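Local coordinates for protein DNA ligase (Archaeoglobus fulgidus, PDB 3GDE) that probably seals nicks in double-stranded DNA during replication, recombination and repair, using ATP and a magnesium cofactor, at residues L73-G78 with L142-Y147; Q100-K105 with A150-A155; E336-D341 with K370-K375; F449-L454 with G465-G470; Y501-A506 with P525-L530. All coordinates share one frame; numbering follows the deposited sequence.

In the fold
The five contacts fall in three parts of the ligase. Contacts 1 and 2 lie in the all-helical N-terminal DNA-binding domain, their centres about 10 Å apart. They touch where Lys104 NZ of contact 2 meets Ser77 O of contact 1. Contact 3 belongs to the adenylation domain and holds Phe340, a predicted ATP-binding residue. Its centre is about 51 Å from that of contact 1. Contacts 4 and 5 share the OB-fold domain, with centres about 7 Å apart, and Thr469 O meets Phe527 N between them. In this closed conformation the side chain of Glu504 in contact 5 lies about 10 Å from that of Lys252, the predicted adenylated lysine.

Contact 1. Residues L73-G78 with L142-Y147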
# COMPACT_ATOMS: atom_id res chain seq x y z
N LEU A 73 18.85 17.97 -10.38
CA LEU A 73 19.53 17.55 -11.59
C LEU A 73 19.99 18.74 -12.44
O LEU A 73 21.06 18.70 -13.04
CB LEU A 73 18.66 16.57 -12.39
CG LEU A 73 18.52 15.15 -11.81
CD1 LEU A 73 17.41 14.34 -12.47
CD2 LEU A 73 19.83 14.38 -11.86
N GLU A 74 19.17 19.79 -12.47
CA GLU A 74 19.54 21.08 -13.05
C GLU A 74 20.81 21.62 -12.40
O GLU A 74 21.76 22.01 -13.09
CB GLU A 74 18.45 22.10 -12.75
CG GLU A 74 17.34 22.27 -13.75
CD GLU A 74 16.90 23.73 -13.79
OE1 GLU A 74 17.59 24.53 -14.44
OE2 GLU A 74 15.89 24.08 -13.13
N ASN A 75 20.80 21.67 -11.06
CA ASN A 75 21.93 22.20 -10.30
C ASN A 75 23.24 21.51 -10.60
O ASN A 75 24.25 22.17 -10.81
CB ASN A 75 21.67 22.15 -8.79
CG ASN A 75 20.61 23.12 -8.33
OD1 ASN A 75 19.99 22.92 -7.28
ND2 ASN A 75 20.39 24.17 -9.11
N VAL A 76 23.22 20.17 -10.64
CA VAL A 76 24.45 19.40 -10.76
C VAL A 76 25.00 19.34 -12.18
O VAL A 76 26.21 19.35 -12.38
CB VAL A 76 24.33 17.97 -10.14
CG1 VAL A 76 24.06 18.06 -8.65
CG2 VAL A 76 23.24 17.14 -10.83
N SER A 77 24.09 19.30 -13.17
CA SER A 77 24.47 19.07 -14.56
C SER A 77 24.62 20.36 -15.36
O SER A 77 25.27 20.37 -16.41
CB SER A 77 23.44 18.18 -15.25
OG SER A 77 22.20 18.86 -15.36
N GLY A 78 23.99 21.42 -14.87
CA GLY A 78 23.96 22.68 -15.59
C GLY A 78 22.90 22.75 -16.67
O GLY A 78 22.55 23.84 -17.11
N LEU A 142 20.02 19.30 -0.48
CA LEU A 142 20.45 17.98 0.01
C LEU A 142 20.53 16.93 -1.09
O LEU A 142 21.49 16.17 -1.16
CB LEU A 142 19.55 17.50 1.15
CG LEU A 142 19.73 18.23 2.49
CD1 LEU A 142 18.59 17.89 3.45
CD2 LEU A 142 21.11 17.93 3.11
N LEU A 143 19.51 16.88 -1.94
CA LEU A 143 19.53 16.01 -3.12
C LEU A 143 20.66 16.37 -4.09
O LEU A 143 21.29 15.48 -4.64
CB LEU A 143 18.18 16.10 -3.85
CG LEU A 143 16.93 15.57 -3.17
CD1 LEU A 143 15.69 16.07 -3.91
CD2 LEU A 143 16.94 14.02 -3.06
N THR A 144 20.86 17.67 -4.31
CA THR A 144 21.96 18.22 -5.13
C THR A 144 23.35 17.81 -4.61
O THR A 144 24.24 17.51 -5.41
CB THR A 144 21.89 19.77 -5.17
OG1 THR A 144 20.69 20.18 -5.83
CG2 THR A 144 23.10 20.40 -5.90
N GLY A 145 23.51 17.80 -3.29
CA GLY A 145 24.74 17.35 -2.68
C GLY A 145 24.98 15.88 -2.92
O GLY A 145 26.13 15.45 -3.09
N LEU A 146 23.90 15.10 -2.93
CA LEU A 146 23.98 13.66 -3.12
C LEU A 146 24.32 13.31 -4.58
O LEU A 146 25.18 12.46 -4.84
CB LEU A 146 22.65 13.03 -2.70
CG LEU A 146 22.61 11.73 -1.90
CD1 LEU A 146 23.47 11.81 -0.61
CD2 LEU A 146 21.16 11.38 -1.56
N TYR A 147 23.66 13.99 -5.52
CA TYR A 147 23.94 13.80 -6.95
C TYR A 147 25.34 14.24 -7.34
O TYR A 147 25.92 13.70 -8.27
CB TYR A 147 22.92 14.55 -7.81
CG TYR A 147 21.59 13.87 -8.00
CD1 TYR A 147 20.40 14.53 -7.69
CD2 TYR A 147 21.50 12.56 -8.50
CE1 TYR A 147 19.15 13.91 -7.87
CE2 TYR A 147 20.27 11.93 -8.68
CZ TYR A 147 19.10 12.61 -8.37
OH TYR A 147 17.87 12.01 -8.55
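Leu73 and Val76 of helix 66-77 pack against Thr144 and Tyr147 of helix 135-149. This is a helix-helix contact inside the all-helical DNA-binding domain of the ligase. The axes of the two short segments approach to 8.8 Å and their directions differ by 42°. The main apolar element is a CH-pi contact. Leu73 CD2 sits over the centre of one face of the Tyr147 ring, 3.9 Å from the centroid and nearly on the ring normal. At the base of the ring, Val76 CG1 reaches Tyr147 CB at 3.8 Å. Val76 and Thr144 slide past each other in opposite directions, and Val76 CG1 meets Thr144 CG2 at 3.7 Å. Val76 CG1 also presses on the backbone, 3.3 Å from Thr144 O.

The polar groups mostly bond within their own helix or beyond the pair. Thr144 OG1 hydrogen-bonds to Ile140 O, one turn back, and Tyr147 OH to Thr159. Ser77 OG and Ser77 N both bond to Leu73 O, from opposite faces of its carbonyl plane, close to where helix 66-77 ends. At the exposed margin Asn75 crosses Thr144 at about a right angle. There Asn75 OD1 comes to 3.2 Å from Thr144 OG1, a polar approach beside the methyl contacts.

Contact 2. Residues Q100-K105 with A150-A155; sequences QLIKKK and ATPLEA
Ile102 of helix 94-108 packs on Pro152, in the first turn of helix 152-162. The tight part centres on one methyl. Ile102 CG2 stands anti to its own backbone nitrogen (chi1 of CG1 is -86°), which directs it at the turn leading into the second helix. Ile102 CG2 lies 3.5 Å from both Ala150 O and Pro152 N. The same Ile102 CG2 reaches Pro152 CD at 3.7 Å. The other branch of Ile102 goes deeper. Ile102 CD1 touches Ala155 CB at 4.1 Å, one turn into the helix, where both residues are buried.

The outer side is looser. Pro152 CG rests on the backbone of Lys103, 3.7 Å from its CA. The extended Lys103 chain then leads away from Pro152 on the exposed side.

Thr151 and Glu154 form a capping box that fixes the start of helix 152-162. Glu154 N bonds to Thr151 OG1 at 3.1 Å. In return Thr151 N bonds to Glu154 OE1 at 2.8 Å, on the anti side of the carboxylate. Glu154 OE2 takes a further hydrogen bond from Leu115 N.

The contact belongs to the DNA-binding domain. Leu101 packs on helix 81-91, while Leu153 turns to helix 6-16.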
# COMPACT_ATOMS: atom_id res chain seq x y z
N GLN A 100 22.76 9.54 -17.12
CA GLN A 100 23.32 10.21 -18.28
C GLN A 100 23.88 11.58 -17.94
O GLN A 100 24.98 11.93 -18.38
CB GLN A 100 22.27 10.31 -19.40
CG GLN A 100 22.86 10.12 -20.79
CD GLN A 100 23.84 8.95 -20.87
OE1 GLN A 100 23.52 7.81 -20.50
NE2 GLN A 100 25.05 9.24 -21.34
N LEU A 101 23.15 12.36 -17.14
CA LEU A 101 23.63 13.67 -16.72
C LEU A 101 24.91 13.61 -15.87
O LEU A 101 25.81 14.41 -16.05
CB LEU A 101 22.54 14.46 -15.98
CG LEU A 101 21.29 14.83 -16.77
CD1 LEU A 101 20.31 15.57 -15.88
CD2 LEU A 101 21.64 15.66 -18.03
N ILE A 102 24.99 12.65 -14.95
CA ILE A 102 26.17 12.50 -14.11
C ILE A 102 27.36 11.94 -14.90
O ILE A 102 28.50 12.35 -14.68
CB ILE A 102 25.87 11.70 -12.81
CG1 ILE A 102 25.34 12.63 -11.70
CG2 ILE A 102 27.13 11.02 -12.27
CD1 ILE A 102 23.94 13.14 -11.88
N LYS A 103 27.09 11.04 -15.84
CA LYS A 103 28.11 10.51 -16.73
C LYS A 103 28.79 11.65 -17.50
O LYS A 103 30.02 11.70 -17.58
CB LYS A 103 27.52 9.49 -17.70
CG LYS A 103 28.56 8.76 -18.54
CD LYS A 103 27.90 7.86 -19.57
CE LYS A 103 28.86 7.49 -20.70
NZ LYS A 103 28.18 6.77 -21.82
N LYS A 104 27.98 12.55 -18.04
CA LYS A 104 28.46 13.74 -18.74
C LYS A 104 29.21 14.71 -17.81
O LYS A 104 30.23 15.28 -18.20
CB LYS A 104 27.27 14.43 -19.43
CG LYS A 104 27.34 15.95 -19.57
CD LYS A 104 25.97 16.60 -19.27
CE LYS A 104 25.82 17.00 -17.79
NZ LYS A 104 26.62 18.23 -17.44
N LYS A 105 28.72 14.86 -16.58
CA LYS A 105 29.28 15.82 -15.63
C LYS A 105 30.64 15.43 -15.04
O LYS A 105 31.50 16.29 -14.84
CB LYS A 105 28.29 16.12 -14.50
CG LYS A 105 28.67 17.32 -13.65
CD LYS A 105 28.70 18.60 -14.48
CE LYS A 105 29.19 19.78 -13.65
NZ LYS A 105 28.45 21.04 -13.99
N ALA A 150 27.58 11.14 -6.31
CA ALA A 150 27.17 9.83 -6.79
C ALA A 150 27.78 9.44 -8.14
O ALA A 150 28.04 10.29 -8.98
CB ALA A 150 25.65 9.77 -6.87
N THR A 151 28.01 8.14 -8.34
CA THR A 151 28.34 7.62 -9.66
C THR A 151 27.09 7.66 -10.56
O THR A 151 25.97 7.79 -10.05
CB THR A 151 28.91 6.18 -9.60
OG1 THR A 151 27.89 5.27 -9.17
CG2 THR A 151 30.12 6.08 -8.66
N PRO A 152 27.26 7.59 -11.89
CA PRO A 152 26.11 7.52 -12.79
C PRO A 152 25.10 6.43 -12.39
O PRO A 152 23.91 6.70 -12.31
CB PRO A 152 26.75 7.23 -14.15
CG PRO A 152 28.10 7.88 -14.06
CD PRO A 152 28.54 7.59 -12.64
N LEU A 153 25.59 5.22 -12.10
CA LEU A 153 24.72 4.12 -11.68
C LEU A 153 24.07 4.33 -10.31
O LEU A 153 22.95 3.87 -10.06
CB LEU A 153 25.48 2.80 -11.71
CG LEU A 153 24.75 1.55 -12.19
CD1 LEU A 153 23.83 1.84 -13.40
CD2 LEU A 153 25.78 0.50 -12.52
N GLU A 154 24.78 5.01 -9.40
CA GLU A 154 24.17 5.39 -8.13
C GLU A 154 23.04 6.38 -8.35
O GLU A 154 22.00 6.28 -7.71
CB GLU A 154 25.20 6.01 -7.18
CG GLU A 154 25.99 5.01 -6.38
CD GLU A 154 27.14 5.64 -5.59
OE1 GLU A 154 27.61 6.74 -5.95
OE2 GLU A 154 27.59 5.01 -4.61
N ALA A 155 23.26 7.35 -9.24
CA ALA A 155 22.28 8.39 -9.51
C ALA A 155 21.00 7.79 -10.10
O ALA A 155 19.89 8.25 -9.83
CB ALA A 155 22.86 9.45 -10.43

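Contact 3. Residues E336-D341 with K370-K375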
# COMPACT_ATOMS: atom_id res chain seq x y z
N GLU A 336 -18.28 7.36 13.94
CA GLU A 336 -18.32 6.37 15.00
C GLU A 336 -17.58 5.11 14.59
O GLU A 336 -17.37 4.87 13.40
CB GLU A 336 -19.74 6.07 15.47
CG GLU A 336 -20.73 5.80 14.38
CD GLU A 336 -22.15 5.83 14.89
OE1 GLU A 336 -22.81 4.78 14.87
OE2 GLU A 336 -22.60 6.92 15.32
N ALA A 337 -17.17 4.32 15.58
CA ALA A 337 -16.37 3.13 15.35
C ALA A 337 -17.10 1.89 15.84
O ALA A 337 -17.69 1.90 16.92
CB ALA A 337 -15.01 3.26 16.04
N HIS A 338 -17.06 0.85 15.02
CA HIS A 338 -17.66 -0.44 15.34
C HIS A 338 -16.58 -1.51 15.28
O HIS A 338 -16.02 -1.79 14.22
CB HIS A 338 -18.78 -0.78 14.36
CG HIS A 338 -19.90 0.21 14.36
ND1 HIS A 338 -21.18 -0.11 14.77
CD2 HIS A 338 -19.94 1.52 14.01
CE1 HIS A 338 -21.95 0.95 14.67
NE2 HIS A 338 -21.22 1.95 14.22
N PHE A 339 -16.29 -2.09 16.44
CA PHE A 339 -15.26 -3.09 16.56
C PHE A 339 -15.83 -4.50 16.42
O PHE A 339 -16.92 -4.78 16.90
CB PHE A 339 -14.49 -2.90 17.88
CG PHE A 339 -13.74 -1.61 17.95
CD1 PHE A 339 -12.60 -1.41 17.17
CD2 PHE A 339 -14.18 -0.56 18.77
CE1 PHE A 339 -11.91 -0.20 17.21
CE2 PHE A 339 -13.48 0.66 18.83
CZ PHE A 339 -12.34 0.83 18.04
N PHE A 340 -15.08 -5.35 15.72
CA PHE A 340 -15.50 -6.73 15.45
C PHE A 340 -14.46 -7.79 15.79
O PHE A 340 -14.76 -8.97 15.76
CB PHE A 340 -15.97 -6.88 13.99
CG PHE A 340 -14.94 -6.50 12.95
CD1 PHE A 340 -13.94 -7.40 12.56
CD2 PHE A 340 -15.00 -5.27 12.31
CE1 PHE A 340 -13.00 -7.07 11.58
CE2 PHE A 340 -14.06 -4.92 11.33
CZ PHE A 340 -13.05 -5.83 10.97
N ASP A 341 -13.24 -7.36 16.09
CA ASP A 341 -12.19 -8.30 16.49
C ASP A 341 -11.10 -7.68 17.37
O ASP A 341 -10.98 -6.46 17.50
CB ASP A 341 -11.58 -8.99 15.27
CG ASP A 341 -11.38 -10.48 15.49
OD1 ASP A 341 -11.08 -10.89 16.63
OD2 ASP A 341 -11.54 -11.24 14.52
N LYS A 370 -20.40 6.74 20.43
CA LYS A 370 -19.41 6.80 19.36
C LYS A 370 -18.55 5.54 19.20
O LYS A 370 -17.83 5.41 18.21
CB LYS A 370 -18.52 8.04 19.50
CG LYS A 370 -19.25 9.37 19.32
CD LYS A 370 -18.28 10.47 18.86
CE LYS A 370 -18.92 11.85 18.99
NZ LYS A 370 -17.99 12.95 18.57
N ILE A 371 -18.63 4.62 20.17
CA ILE A 371 -17.89 3.35 20.12
C ILE A 371 -18.84 2.17 20.33
O ILE A 371 -19.45 2.03 21.39
CB ILE A 371 -16.74 3.28 21.20
CG1 ILE A 371 -15.69 4.40 21.01
CG2 ILE A 371 -16.08 1.88 21.24
CD1 ILE A 371 -14.95 4.43 19.66
N LYS A 372 -18.96 1.32 19.31
CA LYS A 372 -19.87 0.19 19.37
C LYS A 372 -19.17 -1.13 19.10
O LYS A 372 -18.09 -1.16 18.51
CB LYS A 372 -21.01 0.37 18.35
CG LYS A 372 -21.52 1.79 18.19
CD LYS A 372 -22.47 2.17 19.31
CE LYS A 372 -23.91 1.82 18.98
NZ LYS A 372 -24.85 2.69 19.75
N LEU A 373 -19.79 -2.21 19.55
CA LEU A 373 -19.47 -3.55 19.08
C LEU A 373 -20.34 -3.92 17.88
O LEU A 373 -21.52 -3.58 17.84
CB LEU A 373 -19.72 -4.58 20.18
CG LEU A 373 -18.54 -5.21 20.93
CD1 LEU A 373 -17.30 -4.35 20.86
CD2 LEU A 373 -18.92 -5.51 22.38
N ALA A 374 -19.74 -4.60 16.92
CA ALA A 374 -20.50 -5.22 15.85
C ALA A 374 -21.48 -6.21 16.47
O ALA A 374 -21.10 -7.03 17.31
CB ALA A 374 -19.59 -5.92 14.85
N LYS A 375 -22.74 -6.10 16.08
CA LYS A 375 -23.72 -7.09 16.46
C LYS A 375 -23.32 -8.40 15.78
O LYS A 375 -23.02 -8.44 14.59
CB LYS A 375 -25.13 -6.63 16.06
CG LYS A 375 -26.26 -7.62 16.35
CD LYS A 375 -27.63 -7.03 15.98
CE LYS A 375 -28.76 -8.04 16.18
NZ LYS A 375 -28.86 -8.51 17.60
O HOH W 1 -22.71 -2.26 15.47
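Ala337, His338 and Phe339 pair in parallel with Ile371, Lys372 and Leu373 in a beta sheet of the adenylation domain. Four hydrogen bonds join the backbones. Ala337 N and Phe339 N give to Lys370 O and Lys372 O. Lys372 N gives to Ala337 O. Ala374 N gives to Phe339 O at 2.8 Å, nearly straight.

On the face carrying Ala337 and Phe339, Ile371 is the bump. Ile371 CD1 fits over the small Ala337, 3.8 Å from its CB. Ile371 CG2 lies in the plane of the Phe339 ring and meets the edge at CE2, 3.7 Å away. Helix 354-364 packs on this face, with Leu361 touching both Phe339 and Leu373.

On the other face His338 and Lys372 lie side by side. Lys372 CG lies beside its backbone nitrogen (chi1 -38°), which lays CB and CG over one face of the imidazole. Later bends carry the chain end away. Lys372 CG is 4.0 Å from the centroid of the His338 ring, a CH-pi contact.

Beyond the paired residues Ala374 CB packs against Phe340 CB at 3.8 Å. Phe340 is a predicted ATP-binding residue, and its ring leads away from the pair to lie near Arg257 and Glu250.

His338 NE2 makes a weak bond to Glu336 OE1. At the other ring nitrogen a water bridges the strands in the imidazole plane, 2.7 Å from His338 ND1 and 3.0 Å from Leu373 O.

Contact 4. Residues F449-L454 with G465-G470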
# COMPACT_ATOMS: atom_id res chain seq x y z
N PHE A 449 -7.70 6.66 -19.74
CA PHE A 449 -6.66 6.19 -18.80
C PHE A 449 -6.46 4.68 -18.83
O PHE A 449 -7.42 3.92 -18.74
CB PHE A 449 -6.97 6.65 -17.36
CG PHE A 449 -7.22 8.12 -17.23
CD1 PHE A 449 -8.51 8.64 -17.36
CD2 PHE A 449 -6.16 9.00 -17.00
CE1 PHE A 449 -8.74 10.02 -17.25
CE2 PHE A 449 -6.39 10.39 -16.89
CZ PHE A 449 -7.68 10.89 -17.01
N GLU A 450 -5.21 4.26 -18.95
CA GLU A 450 -4.85 2.83 -18.95
C GLU A 450 -4.68 2.35 -17.52
O GLU A 450 -4.07 3.04 -16.70
CB GLU A 450 -3.54 2.61 -19.71
CG GLU A 450 -3.60 2.99 -21.17
CD GLU A 450 -4.57 2.12 -21.95
OE1 GLU A 450 -5.49 2.67 -22.60
OE2 GLU A 450 -4.43 0.88 -21.89
N LEU A 451 -5.23 1.17 -17.22
CA LEU A 451 -5.32 0.68 -15.84
C LEU A 451 -4.65 -0.66 -15.66
O LEU A 451 -4.78 -1.55 -16.50
CB LEU A 451 -6.79 0.59 -15.39
CG LEU A 451 -7.71 1.81 -15.55
CD1 LEU A 451 -9.15 1.37 -15.33
CD2 LEU A 451 -7.33 2.95 -14.62
N ALA A 452 -3.94 -0.82 -14.54
CA ALA A 452 -3.18 -2.04 -14.30
C ALA A 452 -3.34 -2.55 -12.89
O ALA A 452 -3.44 -1.77 -11.94
CB ALA A 452 -1.70 -1.82 -14.63
N CYS A 453 -3.37 -3.87 -12.77
CA CYS A 453 -3.33 -4.53 -11.47
C CYS A 453 -1.87 -4.93 -11.15
O CYS A 453 -1.00 -4.86 -12.01
CB CYS A 453 -4.27 -5.74 -11.45
SG CYS A 453 -3.74 -7.17 -12.41
N LEU A 454 -1.63 -5.37 -9.92
CA LEU A 454 -0.29 -5.68 -9.44
C LEU A 454 0.01 -7.19 -9.37
O LEU A 454 -0.81 -7.99 -8.92
CB LEU A 454 -0.09 -5.03 -8.07
CG LEU A 454 1.23 -5.30 -7.33
CD1 LEU A 454 2.38 -4.43 -7.87
CD2 LEU A 454 1.02 -5.11 -5.82
N GLY A 465 -7.31 -2.92 -18.43
CA GLY A 465 -8.35 -2.20 -19.14
C GLY A 465 -8.06 -0.73 -19.36
O GLY A 465 -6.94 -0.26 -19.12
N ARG A 466 -9.09 -0.03 -19.83
CA ARG A 466 -9.02 1.38 -20.14
C ARG A 466 -10.34 2.06 -19.81
O ARG A 466 -11.40 1.53 -20.14
CB ARG A 466 -8.69 1.57 -21.61
CG ARG A 466 -8.30 2.98 -21.94
CD ARG A 466 -9.31 3.63 -22.82
NE ARG A 466 -9.01 3.40 -24.23
CZ ARG A 466 -9.74 3.88 -25.23
NH1 ARG A 466 -10.82 4.61 -24.97
NH2 ARG A 466 -9.38 3.62 -26.49
N VAL A 467 -10.27 3.23 -19.18
CA VAL A 467 -11.45 3.92 -18.67
C VAL A 467 -11.56 5.35 -19.21
O VAL A 467 -10.56 6.06 -19.29
CB VAL A 467 -11.53 3.88 -17.10
CG1 VAL A 467 -10.37 4.64 -16.45
CG2 VAL A 467 -12.87 4.39 -16.60
N ALA A 468 -12.79 5.74 -19.58
CA ALA A 468 -13.07 7.07 -20.13
C ALA A 468 -14.36 7.66 -19.57
O ALA A 468 -14.57 8.88 -19.63
CB ALA A 468 -13.13 7.01 -21.64
N THR A 469 -15.23 6.81 -19.02
CA THR A 469 -16.49 7.26 -18.44
C THR A 469 -16.40 7.45 -16.93
O THR A 469 -15.59 6.82 -16.26
CB THR A 469 -17.69 6.32 -18.78
OG1 THR A 469 -17.41 4.98 -18.34
CG2 THR A 469 -17.93 6.29 -20.27
N GLY A 470 -17.25 8.33 -16.40
CA GLY A 470 -17.37 8.54 -14.97
C GLY A 470 -16.67 9.80 -14.51
O GLY A 470 -16.68 10.09 -13.31
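Phe449, Glu450 and Leu451 pair antiparallel with Val467, Arg466 and Gly465, in the hairpin of strands 446-454 and 461-467. Phe449 and Val467 are a hydrogen-bonded pair. Phe449 N bonds to Val467 O and Val467 N to Phe449 O, both at 3.0 Å. Leu451 N bonds to Gly465 O at 2.9 Å. The return bond, Gly465 N to Leu451 O, is weak. Glu450 and Arg466 make the non-hydrogen-bonded pair between them, where Arg466 CA lies 3.3 Å from Phe449 O.

On the face that carries Phe449, Leu451 and Val467, Val467 CG1 is wedged between two neighbours. Val467 CG1 meets Leu451 CD1 at 3.7 Å and Phe449 CB at 4.1 Å. Val467 holds this methyl between its backbone nitrogen and carbonyl carbon (chi1 64°), turned to the opposite strand. Gly465 has no side chain beside Leu451, and its backbone angles would bring a CB against the preceding carbonyl oxygen.

On the other face Glu450 and Arg466 cross obliquely, with their flat groups 68° apart. Their salt bridge is long, 3.9 Å from Glu450 OE1 to Arg466 NE. The stronger partner of this carboxylate is Lys463, which forms a salt bridge with OE2. Arg466 also has a weak, long ion pair with Glu436.

The hairpin is part of the OB-fold domain. Strand 428-437 pairs with strand 446-454 on its other edge. Leu451 also packs on Phe503 and Val505 of strand 502-506, while Cys453 meets helix 542-550.

Contact 5. Residues Y501-A506 with P525-L530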
# COMPACT_ATOMS: atom_id res chain seq x y z
N TYR A 501 -0.46 6.92 -9.27
CA TYR A 501 -1.83 7.17 -8.83
C TYR A 501 -2.72 5.95 -9.03
O TYR A 501 -2.54 5.17 -9.97
CB TYR A 501 -2.39 8.42 -9.51
CG TYR A 501 -1.64 9.68 -9.12
CD1 TYR A 501 -0.88 10.38 -10.06
CD2 TYR A 501 -1.67 10.15 -7.80
CE1 TYR A 501 -0.17 11.52 -9.70
CE2 TYR A 501 -0.97 11.29 -7.43
CZ TYR A 501 -0.22 11.98 -8.38
OH TYR A 501 0.48 13.13 -8.02
N VAL A 502 -3.66 5.78 -8.11
CA VAL A 502 -4.58 4.65 -8.13
C VAL A 502 -6.02 5.17 -8.27
O VAL A 502 -6.43 6.07 -7.53
CB VAL A 502 -4.40 3.77 -6.84
CG1 VAL A 502 -5.52 2.75 -6.69
CG2 VAL A 502 -3.02 3.09 -6.84
N PHE A 503 -6.77 4.62 -9.22
CA PHE A 503 -8.19 4.95 -9.38
C PHE A 503 -9.05 3.85 -8.78
O PHE A 503 -8.72 2.68 -8.92
CB PHE A 503 -8.59 5.06 -10.86
CG PHE A 503 -8.09 6.28 -11.57
CD1 PHE A 503 -7.46 7.32 -10.89
CD2 PHE A 503 -8.29 6.41 -12.95
CE1 PHE A 503 -7.01 8.44 -11.56
CE2 PHE A 503 -7.85 7.54 -13.63
CZ PHE A 503 -7.21 8.56 -12.94
N GLU A 504 -10.15 4.22 -8.12
CA GLU A 504 -11.23 3.26 -7.87
C GLU A 504 -12.09 3.14 -9.13
O GLU A 504 -12.61 4.13 -9.65
CB GLU A 504 -12.08 3.66 -6.66
CG GLU A 504 -13.15 2.60 -6.31
CD GLU A 504 -13.99 2.94 -5.10
OE1 GLU A 504 -13.63 3.87 -4.34
OE2 GLU A 504 -15.02 2.24 -4.89
N VAL A 505 -12.24 1.90 -9.61
CA VAL A 505 -12.88 1.61 -10.88
C VAL A 505 -14.00 0.58 -10.69
O VAL A 505 -13.79 -0.48 -10.09
CB VAL A 505 -11.85 1.04 -11.90
CG1 VAL A 505 -12.50 0.73 -13.24
CG2 VAL A 505 -10.70 2.02 -12.10
N ALA A 506 -15.19 0.91 -11.21
CA ALA A 506 -16.30 -0.03 -11.29
C ALA A 506 -16.30 -0.68 -12.68
O ALA A 506 -15.72 -0.16 -13.62
CB ALA A 506 -17.63 0.67 -11.02
N PRO A 525 -15.64 -0.44 -17.84
CA PRO A 525 -15.02 0.16 -16.67
C PRO A 525 -15.54 1.59 -16.50
O PRO A 525 -15.83 2.27 -17.48
CB PRO A 525 -13.53 0.15 -17.01
CG PRO A 525 -13.50 0.20 -18.49
CD PRO A 525 -14.67 -0.63 -18.94
N ARG A 526 -15.67 2.03 -15.25
CA ARG A 526 -16.25 3.34 -15.00
C ARG A 526 -15.54 3.93 -13.80
O ARG A 526 -15.41 3.28 -12.77
CB ARG A 526 -17.77 3.23 -14.76
CG ARG A 526 -18.48 4.54 -14.39
CD ARG A 526 -20.02 4.41 -14.40
NE ARG A 526 -20.54 4.44 -15.77
CZ ARG A 526 -20.81 5.55 -16.46
NH1 ARG A 526 -20.63 6.74 -15.90
NH2 ARG A 526 -21.25 5.46 -17.71
N PHE A 527 -15.09 5.18 -13.95
CA PHE A 527 -14.34 5.87 -12.91
C PHE A 527 -15.25 6.22 -11.75
O PHE A 527 -16.31 6.81 -11.94
CB PHE A 527 -13.68 7.12 -13.49
CG PHE A 527 -12.90 7.95 -12.48
CD1 PHE A 527 -11.63 7.55 -12.05
CD2 PHE A 527 -13.43 9.15 -12.00
CE1 PHE A 527 -10.92 8.33 -11.13
CE2 PHE A 527 -12.72 9.93 -11.08
CZ PHE A 527 -11.46 9.52 -10.66
N VAL A 528 -14.84 5.82 -10.54
CA VAL A 528 -15.54 6.19 -9.32
C VAL A 528 -14.84 7.40 -8.66
O VAL A 528 -15.45 8.46 -8.52
CB VAL A 528 -15.64 4.99 -8.35
CG1 VAL A 528 -16.48 5.35 -7.13
CG2 VAL A 528 -16.25 3.77 -9.07
N ARG A 529 -13.57 7.23 -8.27
CA ARG A 529 -12.75 8.31 -7.72
C ARG A 529 -11.26 7.98 -7.71
O ARG A 529 -10.85 6.81 -7.80
CB ARG A 529 -13.19 8.64 -6.29
CG ARG A 529 -13.00 7.52 -5.29
CD ARG A 529 -13.70 7.86 -4.00
NE ARG A 529 -14.62 6.79 -3.64
CZ ARG A 529 -15.94 6.82 -3.82
NH1 ARG A 529 -16.56 7.88 -4.32
NH2 ARG A 529 -16.65 5.77 -3.46
N LEU A 530 -10.45 9.03 -7.56
CA LEU A 530 -9.02 8.90 -7.32
C LEU A 530 -8.80 8.39 -5.90
O LEU A 530 -9.39 8.92 -4.97
CB LEU A 530 -8.33 10.26 -7.50
CG LEU A 530 -6.84 10.45 -7.20
CD1 LEU A 530 -5.93 9.77 -8.24
CD2 LEU A 530 -6.53 11.94 -7.13
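Phe527 holds its CG anti to the backbone nitrogen (chi1 178°), while Phe503 CG lies beside the nitrogen and anti to the carbonyl carbon (chi1 -73°), and the two rings meet on one face of the antiparallel pair. They form a T-shaped stack. The edge of Phe527 points into the face of Phe503, with centroids 4.8 Å apart and planes at 74°. Phe527 CE1 sits over the centre of the Phe503 ring. Leu530 CD1 approaches the same ring in its plane, 3.7 Å from Phe503 CE1.

On the opposite face Glu504 is extended and lies alongside Arg529. Glu504 OE1 makes a salt bridge with Arg529 NE at 3.2 Å, and the hydrogen bond within it is weak. The carboxylate and guanidinium planes are nearly perpendicular. Glu504 OE1 also forms a salt bridge with Arg531, and OE2 is hydrogen-bonded to Thr427. Arg529, Arg531 and Thr427 thus all bond to this buried carboxylate, and the two arginines would favour its charged form. Arg529 NH1 also binds a phosphate ion, probably from the crystallisation liquor.

The backbone pairing contains a classic beta bulge, with Val528 and Arg529 both facing Glu504. Glu504 N bonds to Arg529 O at 2.7 Å, and Val528 N bonds to Glu504 O at 2.9 Å. Past the bulge Ala506 and Arg526 exchange two bonds, and Val528 CG2 touches Ala506 CB at 3.9 Å.

Strand 502-506 of the OB-fold domain runs between strands 526-530 and 428-437. Helix 473-483 packs on Phe503 and Leu530, and helix 313-321 of the adenylation domain touches Glu504 and Arg529.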